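Long-range contact in coat protein (Papaya mosaic virus, PDB 4DOX), which forms the protein shell of a flexible filamentous plant virus, its copies probably assembling around the genomic RNA: residues I113-R118 with S157-S162. Sequence-based numbering, arbitrary orientation.
Sequences IIWNLR and SGLTRS. Unlike the reference sequence in segment 157-162: Thr160 (reference Ile).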
loop_
_atom_site.group_PDB
_atom_site.type_symbol
_atom_site.label_atom_id
_atom_site.label_comp_id
_atom_site.label_asym_id
_atom_site.label_seq_id
_atom_site.Cartn_x
_atom_site.Cartn_y
_atom_site.Cartn_z
ATOM N N ILE A 113 1.590 1.154 8.219
ATOM C CA ILE A 113 0.883 0.333 9.186
ATOM C C ILE A 113 1.581 -1.040 9.310
ATOM O O ILE A 113 1.759 -1.560 10.422
ATOM C CB ILE A 113 -0.554 0.098 8.746
ATOM C CG1 ILE A 113 -1.285 1.400 8.367
ATOM C CG2 ILE A 113 -1.294 -0.647 9.797
ATOM C CD1 ILE A 113 -1.254 2.461 9.445
ATOM N N ILE A 114 1.970 -1.639 8.177
ATOM C CA ILE A 114 2.531 -2.966 8.227
ATOM C C ILE A 114 3.940 -2.842 8.783
ATOM O O ILE A 114 4.391 -3.712 9.551
ATOM C CB ILE A 114 2.495 -3.719 6.882
ATOM C CG1 ILE A 114 2.704 -5.221 7.117
ATOM C CG2 ILE A 114 3.537 -3.160 5.901
ATOM C CD1 ILE A 114 1.613 -5.918 7.968
ATOM N N TRP A 115 4.609 -1.730 8.469
ATOM C CA TRP A 115 5.864 -1.405 9.147
ATOM C C TRP A 115 5.696 -1.510 10.673
ATOM O O TRP A 115 6.450 -2.216 11.330
ATOM C CB TRP A 115 6.329 -0.018 8.764
ATOM C CG TRP A 115 7.608 0.400 9.422
ATOM C CD1 TRP A 115 7.735 1.173 10.557
ATOM C CD2 TRP A 115 8.943 0.135 8.972
ATOM N NE1 TRP A 115 9.060 1.384 10.843
ATOM C CE2 TRP A 115 9.827 0.755 9.896
ATOM C CE3 TRP A 115 9.484 -0.582 7.885
ATOM C CZ2 TRP A 115 11.234 0.693 9.763
ATOM C CZ3 TRP A 115 10.888 -0.662 7.754
ATOM C CH2 TRP A 115 11.741 -0.009 8.691
ATOM N N ASN A 116 4.693 -0.847 11.238
ATOM C CA ASN A 116 4.536 -0.909 12.690
ATOM C C ASN A 116 4.209 -2.298 13.155
ATOM O O ASN A 116 4.558 -2.687 14.261
ATOM C CB ASN A 116 3.441 0.042 13.178
ATOM C CG ASN A 116 3.955 1.440 13.446
ATOM O OD1 ASN A 116 4.896 1.923 12.772
ATOM N ND2 ASN A 116 3.342 2.108 14.425
ATOM N N LEU A 117 3.536 -3.055 12.303
ATOM C CA LEU A 117 3.098 -4.381 12.697
ATOM C C LEU A 117 4.193 -5.454 12.687
ATOM O O LEU A 117 4.176 -6.358 13.525
ATOM C CB LEU A 117 1.907 -4.812 11.851
ATOM C CG LEU A 117 0.660 -4.061 12.296
ATOM C CD1 LEU A 117 -0.405 -4.200 11.240
ATOM C CD2 LEU A 117 0.203 -4.623 13.610
ATOM N N ARG A 118 5.148 -5.340 11.765
ATOM C CA ARG A 118 6.122 -6.391 11.558
ATOM C C ARG A 118 7.556 -5.997 11.920
ATOM O O ARG A 118 8.334 -6.873 12.320
ATOM C CB ARG A 118 6.065 -6.871 10.114
ATOM C CG ARG A 118 4.668 -7.295 9.631
ATOM C CD ARG A 118 4.417 -8.737 9.858
ATOM N NE ARG A 118 5.531 -9.570 9.381
ATOM C CZ ARG A 118 5.448 -10.467 8.397
ATOM N NH1 ARG A 118 4.293 -10.675 7.751
ATOM N NH2 ARG A 118 6.537 -11.166 8.055
ATOM N N SER A 157 -0.087 6.479 16.190
ATOM C CA SER A 157 0.851 7.326 16.994
ATOM C C SER A 157 2.187 7.535 16.293
ATOM O O SER A 157 3.228 7.776 16.924
ATOM C CB SER A 157 1.099 6.756 18.401
ATOM O OG SER A 157 -0.099 6.614 19.138
ATOM N N GLY A 158 2.153 7.440 14.975
ATOM C CA GLY A 158 3.354 7.564 14.176
ATOM C C GLY A 158 4.132 6.257 14.186
ATOM O O GLY A 158 3.806 5.295 14.949
ATOM N N LEU A 159 5.160 6.223 13.341
ATOM C CA LEU A 159 6.030 5.067 13.235
ATOM C C LEU A 159 6.643 4.644 14.567
ATOM O O LEU A 159 6.912 5.489 15.427
ATOM C CB LEU A 159 7.138 5.375 12.243
ATOM C CG LEU A 159 6.668 5.769 10.853
ATOM C CD1 LEU A 159 7.899 6.009 9.957
ATOM C CD2 LEU A 159 5.650 4.729 10.228
ATOM N N THR A 160 6.883 3.338 14.732
ATOM C CA THR A 160 7.514 2.815 15.964
ATOM C C THR A 160 8.985 3.155 16.017
ATOM O O THR A 160 9.586 3.167 17.088
ATOM C CB THR A 160 7.433 1.323 16.064
ATOM O OG1 THR A 160 7.848 0.792 14.814
ATOM C CG2 THR A 160 6.013 0.908 16.322
ATOM N N ARG A 161 9.563 3.338 14.830
ATOM C CA ARG A 161 10.859 3.998 14.616
ATOM C C ARG A 161 10.909 4.398 13.128
ATOM O O ARG A 161 10.063 3.951 12.324
ATOM C CB ARG A 161 12.050 3.119 15.024
ATOM C CG ARG A 161 12.239 1.881 14.183
ATOM C CD ARG A 161 13.551 1.163 14.511
ATOM N NE ARG A 161 13.687 -0.154 13.868
ATOM C CZ ARG A 161 14.096 -0.365 12.611
ATOM N NH1 ARG A 161 14.412 0.658 11.802
ATOM N NH2 ARG A 161 14.195 -1.611 12.162
ATOM N N SER A 162 11.852 5.263 12.775
ATOM C CA SER A 162 12.196 5.475 11.376
ATOM C C SER A 162 12.999 4.316 10.844
ATOM O O SER A 162 13.621 3.573 11.629
ATOM C CB SER A 162 13.009 6.753 11.225
ATOM O OG SER A 162 12.098 7.775 10.864
HETATM O O HOH W 1 7.124 -2.394 15.038
#
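The CA atoms of Asn116 and Thr160, 5.8 Å apart, are the nearest pair across the two segments, where helix 111-118 runs beside an irregular strip of chain, 157-162. A strip without regular structure can still be held through its peptide groups by side chains, and here Asn116 and Trp115 of the helix reach three of them. The amide of Asn116 serves two: ND2 gives a nearly straight bond (166°) to Gly158 O, which lies close to the amide plane, while OD1 receives Thr160 N at 3.1 Å from above its carbonyl plane. The methyl CG2 of Thr160 packs alongside this amide, 3.5 Å from Asn116 ND2. A modelled water donates to Asn116 O and accepts, at a longer 3.3 Å, from Thr160 OG1. In this all-helical coat protein the contact lies near the surface and ties helix 111-118 to the loop leading into helix 165-172, closing a connection of 38 residues that has neither helix nor strand. One residue earlier, Trp115, its CB already directed at the loop and CG anti to the backbone N (chi1 180°), extends the indole to it; NE1 donates to Arg161 O at 3.1 Å, bent to 145° with the oxygen somewhat out of the ring plane. CD1 of Trp115 meets the methyl CD2 of Leu159 at 4.1 Å. Farther round the ring, CZ2 of Trp115 sits over one face of the Arg161 guanidinium, 3.8 Å from NH1, the two planes steeply inclined at 77°. NE of Arg161 forms a salt bridge with Asp120, and NH1 one with Glu167 of helix 165-172 as well as a hydrogen bond to Ser162 O.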